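Local atomic coordinates of MOBA relate protein (Mycobacterium sp., PDB entry 2WAW), a protein that is of unknown function but, as a MobA-like member of the GT-A nucleotidyltransferase group, probably transfers a nucleotide from an NTP to a substrate. Residues G8-A13 with T32-T37; F146-E151 with S164-V169; C129-A132 with H137-W140. All blocks are in the same frame, centred on the assembly; numbering follows the deposited sequence.

Interaction 1: G8-A13 with T32-T37; sequences GVVLAA and TLLGAT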
loop_
_atom_site.group_PDB
_atom_site.type_symbol
_atom_site.label_atom_id
_atom_site.label_comp_id
_atom_site.label_asym_id
_atom_site.label_seq_id
_atom_site.Cartn_x
_atom_site.Cartn_y
_atom_site.Cartn_z
ATOM N N GLY A 8 -6.940 -4.824 4.056
ATOM C CA GLY A 8 -6.051 -3.963 3.270
ATOM C C GLY A 8 -5.164 -3.149 4.186
ATOM O O GLY A 8 -5.606 -2.701 5.236
ATOM N N VAL A 9 -3.904 -2.953 3.787
ATOM C CA VAL A 9 -2.961 -2.177 4.580
ATOM C C VAL A 9 -2.299 -1.183 3.621
ATOM O O VAL A 9 -1.590 -1.578 2.696
ATOM C CB VAL A 9 -1.858 -3.073 5.225
ATOM C CG1 VAL A 9 -0.834 -2.210 6.033
ATOM C CG2 VAL A 9 -2.472 -4.181 6.126
ATOM N N VAL A 10 -2.558 0.097 3.842
ATOM C CA VAL A 10 -1.946 1.158 3.063
ATOM C C VAL A 10 -0.799 1.726 3.889
ATOM O O VAL A 10 -1.024 2.329 4.960
ATOM C CB VAL A 10 -2.963 2.257 2.741
ATOM C CG1 VAL A 10 -2.289 3.427 2.016
ATOM C CG2 VAL A 10 -4.087 1.726 1.875
ATOM N N LEU A 11 0.420 1.517 3.402
ATOM C CA LEU A 11 1.629 2.000 4.099
ATOM C C LEU A 11 1.884 3.437 3.684
ATOM O O LEU A 11 2.192 3.715 2.512
ATOM C CB LEU A 11 2.836 1.099 3.787
ATOM C CG LEU A 11 2.613 -0.372 4.157
ATOM C CD1 LEU A 11 3.749 -1.214 3.557
ATOM C CD2 LEU A 11 2.602 -0.565 5.674
ATOM N N ALA A 12 1.694 4.353 4.633
ATOM C CA ALA A 12 1.754 5.792 4.337
ATOM C C ALA A 12 2.573 6.575 5.356
ATOM O O ALA A 12 2.321 7.758 5.589
ATOM C CB ALA A 12 0.339 6.372 4.199
ATOM N N ALA A 13 3.554 5.889 5.932
ATOM C CA ALA A 13 4.444 6.464 6.946
ATOM C C ALA A 13 5.814 6.774 6.329
ATOM O O ALA A 13 6.468 5.902 5.740
ATOM C CB ALA A 13 4.585 5.493 8.126
ATOM N N THR A 32 -5.998 14.868 -2.167
ATOM C CA THR A 32 -4.560 14.798 -1.895
ATOM C C THR A 32 -4.052 13.461 -2.422
ATOM O O THR A 32 -4.845 12.573 -2.791
ATOM C CB THR A 32 -4.251 14.833 -0.392
ATOM O OG1 THR A 32 -4.993 13.781 0.241
ATOM C CG2 THR A 32 -4.645 16.179 0.241
ATOM N N LEU A 33 -2.753 13.276 -2.439
ATOM C CA LEU A 33 -2.208 12.039 -2.917
ATOM C C LEU A 33 -2.671 10.863 -2.065
ATOM O O LEU A 33 -3.165 9.931 -2.558
ATOM C CB LEU A 33 -0.686 12.128 -2.896
ATOM C CG LEU A 33 0.191 10.934 -3.295
ATOM C CD1 LEU A 33 -0.131 10.447 -4.672
ATOM C CD2 LEU A 33 1.635 11.264 -3.156
ATOM N N LEU A 34 -2.569 10.991 -0.764
ATOM C CA LEU A 34 -3.078 9.937 0.069
ATOM C C LEU A 34 -4.599 9.747 -0.036
ATOM O O LEU A 34 -5.068 8.671 0.006
ATOM C CB LEU A 34 -2.680 10.107 1.518
ATOM C CG LEU A 34 -3.178 9.019 2.458
ATOM C CD1 LEU A 34 -2.641 7.665 2.104
ATOM C CD2 LEU A 34 -2.797 9.330 3.876
ATOM N N GLY A 35 -5.323 10.850 -0.140
ATOM C CA GLY A 35 -6.779 10.816 -0.303
ATOM C C GLY A 35 -7.185 10.053 -1.552
ATOM O O GLY A 35 -8.152 9.282 -1.551
ATOM N N ALA A 36 -6.426 10.244 -2.626
ATOM C CA ALA A 36 -6.711 9.526 -3.854
ATOM C C ALA A 36 -6.501 8.013 -3.708
ATOM O O ALA A 36 -7.339 7.196 -4.150
ATOM C CB ALA A 36 -5.865 10.084 -4.996
ATOM N N THR A 37 -5.404 7.636 -3.059
ATOM C CA THR A 37 -5.133 6.219 -2.802
ATOM C C THR A 37 -6.208 5.598 -1.900
ATOM O O THR A 37 -6.686 4.496 -2.162
ATOM C CB THR A 37 -3.755 6.025 -2.192
ATOM O OG1 THR A 37 -2.790 6.572 -3.101
ATOM C CG2 THR A 37 -3.468 4.541 -1.951
#
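L34 reaches from the first turn of helix 33-42 to strand 6-12 and makes two of the three side-chain touches through its CD1 methyl. With CG anti to the backbone N (chi1 -180°), the branch is carried out beside the carbonyl carbon, and chi2 (62°) turns CD1 to the strand: L34 CD1 lies 3.9 Å from A12 CB and 4.3 Å from V10 CG1. V10 and A12, two residues apart, send their CB atoms to the same face of the strand, and CD1 touches both. One turn further along the helix, T37 adds a touch, its CG2 methyl 4.3 Å from V10 CG1. The hydroxyl of T37 is hydrogen-bonded elsewhere, to G104 O. At the start of the helix T32 is the N-cap: its OG1 accepts from G35 N at 3.0 Å. The short helical and strand segments run nearly antiparallel, their axes 10.8 Å apart and 168° between directions. L49 and M102, from the strands flanking 6-12, also touch V10. Methyl groups make every side-chain touch here and no hydrogen bond crosses, so helix and sheet are joined by buried apolar contact, while the hydroxyls of T37 and T32 are hydrogen-bonded outside it.

Interaction 2: F146-E151 with S164-V169; sequences FGDLAE and SGRHGV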
loop_
_atom_site.group_PDB
_atom_site.type_symbol
_atom_site.label_atom_id
_atom_site.label_comp_id
_atom_site.label_asym_id
_atom_site.label_seq_id
_atom_site.Cartn_x
_atom_site.Cartn_y
_atom_site.Cartn_z
ATOM N N PHE A 146 2.910 -13.902 8.206
ATOM C CA PHE A 146 2.872 -12.665 8.999
ATOM C C PHE A 146 4.120 -12.529 9.889
ATOM O O PHE A 146 4.657 -11.438 10.029
ATOM C CB PHE A 146 1.607 -12.594 9.872
ATOM C CG PHE A 146 0.349 -12.180 9.135
ATOM C CD1 PHE A 146 0.332 -11.965 7.750
ATOM C CD2 PHE A 146 -0.843 -12.021 9.856
ATOM C CE1 PHE A 146 -0.852 -11.598 7.099
ATOM C CE2 PHE A 146 -2.031 -11.656 9.228
ATOM C CZ PHE A 146 -2.043 -11.438 7.827
ATOM N N GLY A 147 4.578 -13.635 10.481
ATOM C CA GLY A 147 5.807 -13.614 11.292
ATOM C C GLY A 147 7.043 -13.142 10.535
ATOM O O GLY A 147 7.840 -12.347 11.053
ATOM N N ASP A 148 7.197 -13.614 9.297
ATOM C CA ASP A 148 8.323 -13.219 8.448
ATOM C C ASP A 148 8.278 -11.740 8.038
ATOM O O ASP A 148 9.313 -11.061 8.001
ATOM C CB ASP A 148 8.395 -14.127 7.211
ATOM C CG ASP A 148 8.444 -15.604 7.579
ATOM O OD1 ASP A 148 9.556 -16.165 7.614
ATOM O OD2 ASP A 148 7.382 -16.203 7.873
ATOM N N LEU A 149 7.079 -11.251 7.716
ATOM C CA LEU A 149 6.861 -9.836 7.460
ATOM C C LEU A 149 7.305 -8.993 8.632
ATOM O O LEU A 149 7.962 -7.966 8.450
ATOM C CB LEU A 149 5.383 -9.544 7.246
ATOM C CG LEU A 149 4.769 -9.581 5.862
ATOM C CD1 LEU A 149 3.420 -8.921 5.995
ATOM C CD2 LEU A 149 5.621 -8.856 4.826
ATOM N N ALA A 150 6.914 -9.422 9.829
ATOM C CA ALA A 150 7.194 -8.680 11.050
ATOM C C ALA A 150 8.697 -8.488 11.248
ATOM O O ALA A 150 9.126 -7.463 11.775
ATOM C CB ALA A 150 6.566 -9.370 12.247
ATOM N N GLU A 151 9.482 -9.465 10.785
ATOM C CA GLU A 151 10.945 -9.466 10.926
ATOM C C GLU A 151 11.707 -8.656 9.866
ATOM O O GLU A 151 12.932 -8.526 9.949
ATOM C CB GLU A 151 11.469 -10.906 10.930
ATOM C CG GLU A 151 11.063 -11.704 12.152
ATOM C CD GLU A 151 11.269 -13.197 11.976
ATOM O OE1 GLU A 151 12.155 -13.600 11.188
ATOM O OE2 GLU A 151 10.539 -13.969 12.633
ATOM N N SER A 164 13.372 -14.207 -2.052
ATOM C CA SER A 164 14.142 -15.169 -1.256
ATOM C C SER A 164 14.039 -16.626 -1.726
ATOM O O SER A 164 14.966 -17.415 -1.504
ATOM C CB SER A 164 13.750 -15.094 0.221
ATOM O OG SER A 164 12.578 -15.848 0.487
ATOM N N GLY A 165 12.916 -16.981 -2.351
ATOM C CA GLY A 165 12.673 -18.355 -2.806
ATOM C C GLY A 165 12.208 -19.333 -1.731
ATOM O O GLY A 165 12.016 -20.527 -2.016
ATOM N N ARG A 166 12.027 -18.843 -0.503
ATOM C CA ARG A 166 11.557 -19.695 0.600
ATOM C C ARG A 166 10.054 -19.957 0.520
ATOM O O ARG A 166 9.569 -20.956 1.057
ATOM C CB ARG A 166 11.853 -19.068 1.970
ATOM C CG ARG A 166 13.267 -18.559 2.188
ATOM C CD ARG A 166 13.306 -17.783 3.500
ATOM N NE ARG A 166 13.907 -16.458 3.352
ATOM C CZ ARG A 166 13.625 -15.412 4.127
ATOM N NH1 ARG A 166 12.739 -15.524 5.112
ATOM N NH2 ARG A 166 14.225 -14.247 3.913
ATOM N N HIS A 167 9.320 -19.044 -0.124
ATOM C CA HIS A 167 7.860 -19.118 -0.158
ATOM C C HIS A 167 7.351 -19.089 -1.583
ATOM O O HIS A 167 7.983 -18.482 -2.455
ATOM C CB HIS A 167 7.247 -17.945 0.609
ATOM C CG HIS A 167 7.710 -17.844 2.032
ATOM N ND1 HIS A 167 8.533 -16.830 2.474
ATOM C CD2 HIS A 167 7.458 -18.621 3.113
ATOM C CE1 HIS A 167 8.768 -16.985 3.767
ATOM N NE2 HIS A 167 8.127 -18.064 4.179
ATOM N N GLY A 168 6.213 -19.740 -1.815
ATOM C CA GLY A 168 5.545 -19.672 -3.113
ATOM C C GLY A 168 5.116 -18.242 -3.369
ATOM O O GLY A 168 4.595 -17.566 -2.473
ATOM N N VAL A 169 5.372 -17.779 -4.586
ATOM C CA VAL A 169 5.013 -16.430 -4.994
ATOM C C VAL A 169 4.232 -16.507 -6.285
ATOM O O VAL A 169 4.787 -16.832 -7.357
ATOM C CB VAL A 169 6.261 -15.534 -5.170
ATOM C CG1 VAL A 169 5.870 -14.148 -5.713
ATOM C CG2 VAL A 169 7.023 -15.404 -3.855
#
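D148, on helix 146-150, faces R166 and H167 of the loop that follows helix 158-163, and its carboxylate carries the whole contact. The electrostatic part is a loose pairing of opposite charges: D148 OD1 stands 4.1 Å from R166 NH1, beyond salt-bridge distance. OD1 comes at the edge of the guanidinium, near its plane, although the carboxylate itself is turned 52° from that plane. The arginine chain is extended at first and then bent at chi3, which brings NH1 round to the aspartate.

The van der Waals part is the approach to the imidazole. D148 OD1 lies 4.0 Å from H167 CE1, again at the edge and close to the ring plane, and the carboxylate and ring planes are 75° apart. R166 CB packs over one face of this ring, offset toward the rim, so the two loop residues also support each other. L161 of helix 158-163 touches D148, R166 and H167 alike.

Hydrogen bonds occur within the loop and not across the contact. S164 OG accepts from R166 N at 3.2 Å in a nearly straight bond (168°), forming an ST turn, and is also hydrogen-bonded to L161 O, which ties the turn to the end of helix 158-163; G165, with positive phi, leaves the helix just before R166.

At this surface site, the aspartate would probably favour a positive charge on H167 as well as on R166, but with no direct bond the attraction is likely to be modest and softened by solvent.

Interaction 3: C129-A132 with H137-W140; sequences CEYA and HPFW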
loop_
_atom_site.group_PDB
_atom_site.type_symbol
_atom_site.label_atom_id
_atom_site.label_comp_id
_atom_site.label_asym_id
_atom_site.label_seq_id
_atom_site.Cartn_x
_atom_site.Cartn_y
_atom_site.Cartn_z
ATOM N N CYS A 129 1.318 -8.526 -8.202
ATOM C CA CYS A 129 0.836 -8.148 -9.526
ATOM C C CYS A 129 1.983 -8.103 -10.518
ATOM O O CYS A 129 3.050 -7.542 -10.242
ATOM C CB CYS A 129 0.123 -6.808 -9.471
ATOM S SG CYS A 129 -1.473 -6.917 -8.580
ATOM N N GLU A 130 1.760 -8.707 -11.673
ATOM C CA GLU A 130 2.723 -8.681 -12.747
ATOM C C GLU A 130 2.175 -7.810 -13.856
ATOM O O GLU A 130 1.252 -8.197 -14.575
ATOM C CB GLU A 130 3.021 -10.092 -13.254
ATOM C CG GLU A 130 4.077 -10.099 -14.341
ATOM C CD GLU A 130 4.520 -11.494 -14.705
ATOM O OE1 GLU A 130 3.653 -12.367 -14.920
ATOM O OE2 GLU A 130 5.740 -11.710 -14.787
ATOM N N TYR A 131 2.744 -6.617 -13.963
ATOM C CA TYR A 131 2.346 -5.646 -14.967
ATOM C C TYR A 131 3.152 -5.867 -16.245
ATOM O O TYR A 131 4.055 -6.714 -16.295
ATOM C CB TYR A 131 2.602 -4.255 -14.405
ATOM C CG TYR A 131 1.779 -3.943 -13.169
ATOM C CD1 TYR A 131 0.497 -3.407 -13.297
ATOM C CD2 TYR A 131 2.280 -4.167 -11.900
ATOM C CE1 TYR A 131 -0.272 -3.099 -12.194
ATOM C CE2 TYR A 131 1.517 -3.868 -10.771
ATOM C CZ TYR A 131 0.238 -3.331 -10.930
ATOM O OH TYR A 131 -0.557 -3.006 -9.863
ATOM N N ALA A 132 2.816 -5.112 -17.288
ATOM C CA ALA A 132 3.483 -5.232 -18.577
ATOM C C ALA A 132 5.000 -4.955 -18.496
ATOM O O ALA A 132 5.777 -5.522 -19.273
ATOM C CB ALA A 132 2.822 -4.305 -19.566
ATOM N N HIS A 137 3.304 -3.523 -6.580
ATOM C CA HIS A 137 2.129 -3.462 -5.715
ATOM C C HIS A 137 0.852 -3.415 -6.533
ATOM O O HIS A 137 0.867 -2.962 -7.691
ATOM C CB HIS A 137 2.189 -2.216 -4.814
ATOM C CG HIS A 137 3.260 -2.266 -3.767
ATOM N ND1 HIS A 137 4.553 -1.842 -4.008
ATOM C CD2 HIS A 137 3.232 -2.680 -2.477
ATOM C CE1 HIS A 137 5.273 -2.000 -2.910
ATOM N NE2 HIS A 137 4.497 -2.501 -1.967
ATOM N N PRO A 138 -0.266 -3.904 -5.970
ATOM C CA PRO A 138 -0.432 -4.480 -4.618
ATOM C C PRO A 138 0.144 -5.892 -4.450
ATOM O O PRO A 138 0.251 -6.667 -5.440
ATOM C CB PRO A 138 -1.955 -4.458 -4.419
ATOM C CG PRO A 138 -2.518 -4.611 -5.841
ATOM C CD PRO A 138 -1.535 -3.863 -6.720
ATOM N N PHE A 139 0.526 -6.205 -3.200
ATOM C CA PHE A 139 1.029 -7.535 -2.846
ATOM C C PHE A 139 0.016 -8.226 -1.941
ATOM O O PHE A 139 -0.662 -7.567 -1.153
ATOM C CB PHE A 139 2.352 -7.465 -2.077
ATOM C CG PHE A 139 3.510 -6.867 -2.841
ATOM C CD1 PHE A 139 3.602 -6.968 -4.232
ATOM C CD2 PHE A 139 4.528 -6.244 -2.135
ATOM C CE1 PHE A 139 4.710 -6.433 -4.916
ATOM C CE2 PHE A 139 5.639 -5.711 -2.797
ATOM C CZ PHE A 139 5.724 -5.794 -4.178
ATOM N N TRP A 140 -0.088 -9.550 -2.063
ATOM C CA TRP A 140 -0.839 -10.356 -1.108
ATOM C C TRP A 140 0.129 -11.101 -0.236
ATOM O O TRP A 140 1.074 -11.690 -0.736
ATOM C CB TRP A 140 -1.744 -11.335 -1.860
ATOM C CG TRP A 140 -2.169 -12.554 -1.088
ATOM C CD1 TRP A 140 -1.547 -13.769 -1.060
ATOM C CD2 TRP A 140 -3.341 -12.682 -0.266
ATOM N NE1 TRP A 140 -2.255 -14.646 -0.267
ATOM C CE2 TRP A 140 -3.356 -14.001 0.238
ATOM C CE3 TRP A 140 -4.372 -11.802 0.105
ATOM C CZ2 TRP A 140 -4.373 -14.468 1.095
ATOM C CZ3 TRP A 140 -5.381 -12.262 0.942
ATOM C CH2 TRP A 140 -5.371 -13.583 1.436
#
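Y131 brings its phenol oxygen up against the H137-P138 peptide, with OH 3.4 Å from P138 CD and the two side chains crossing at about a right angle. The same oxygen donates a short hydrogen bond to the backbone: Y131 OH to H137 O is 2.6 Å. The donor lies in the carbonyl plane on a lone pair, with a C=O...donor angle of 140°, and H137 O in turn sits in the plane of the phenol ring, at its edge. With CG anti to the carbonyl carbon (chi1 -63°), the tyrosine leans back along its strand toward that peptide.

C129 also meets the proline. Its SG lies 3.6 Å from P138 CD, and P138 CG is nearly as close to the sulfur, so P138 CD is met by both C129 SG and Y131 OH. Between the two segments the backbone adds a weak bond, C129 N to P138 O at 3.5 Å; C129 is also backbone-bonded to G136.

The peptide before P138 is cis. The imidazole of H137 leaves on the other side of the strand, where F139 CE2 lies 3.5 Å above one of its faces, offset toward the rim. V114 and L117 of helix 111-121 cover P138, while E130, between C129 and Y131 in the strand, forms a salt bridge with R171 of strand 169-173.

Strands 126-131 and 134-142 form a beta hairpin whose second strand turns a corner at H137, just before the cis proline; there the side-chain bond from Y131 joins the two arms. The hairpin lies in the mixed seven-stranded sheet, whose order 3-2-1-4-6-5-7, with strand 134-142 antiparallel to its neighbours, is characteristic of the GT-A nucleotidyltransferase fold.

How the interactions relate
From the N terminus, interaction 1 comes first: strand 6-12 leads into a mostly irregular connection of 18 residues, which closes when helix 33-42 packs back on the strand. Interaction 3 follows, closing the tip of the hairpin 126-131 and 134-142, with four residues between its segments. Strand 134-142 then passes to helix 146-150, where interaction 2 opens; it closes 12 residues later, after helix 158-163, just ahead of edge strand 169-173. The three loops lie in series, none nested or crossing. Interactions 1 and 3 reach the same sheet, their centres about 17 Å apart, whereas interaction 2 joins a helix to a surface loop.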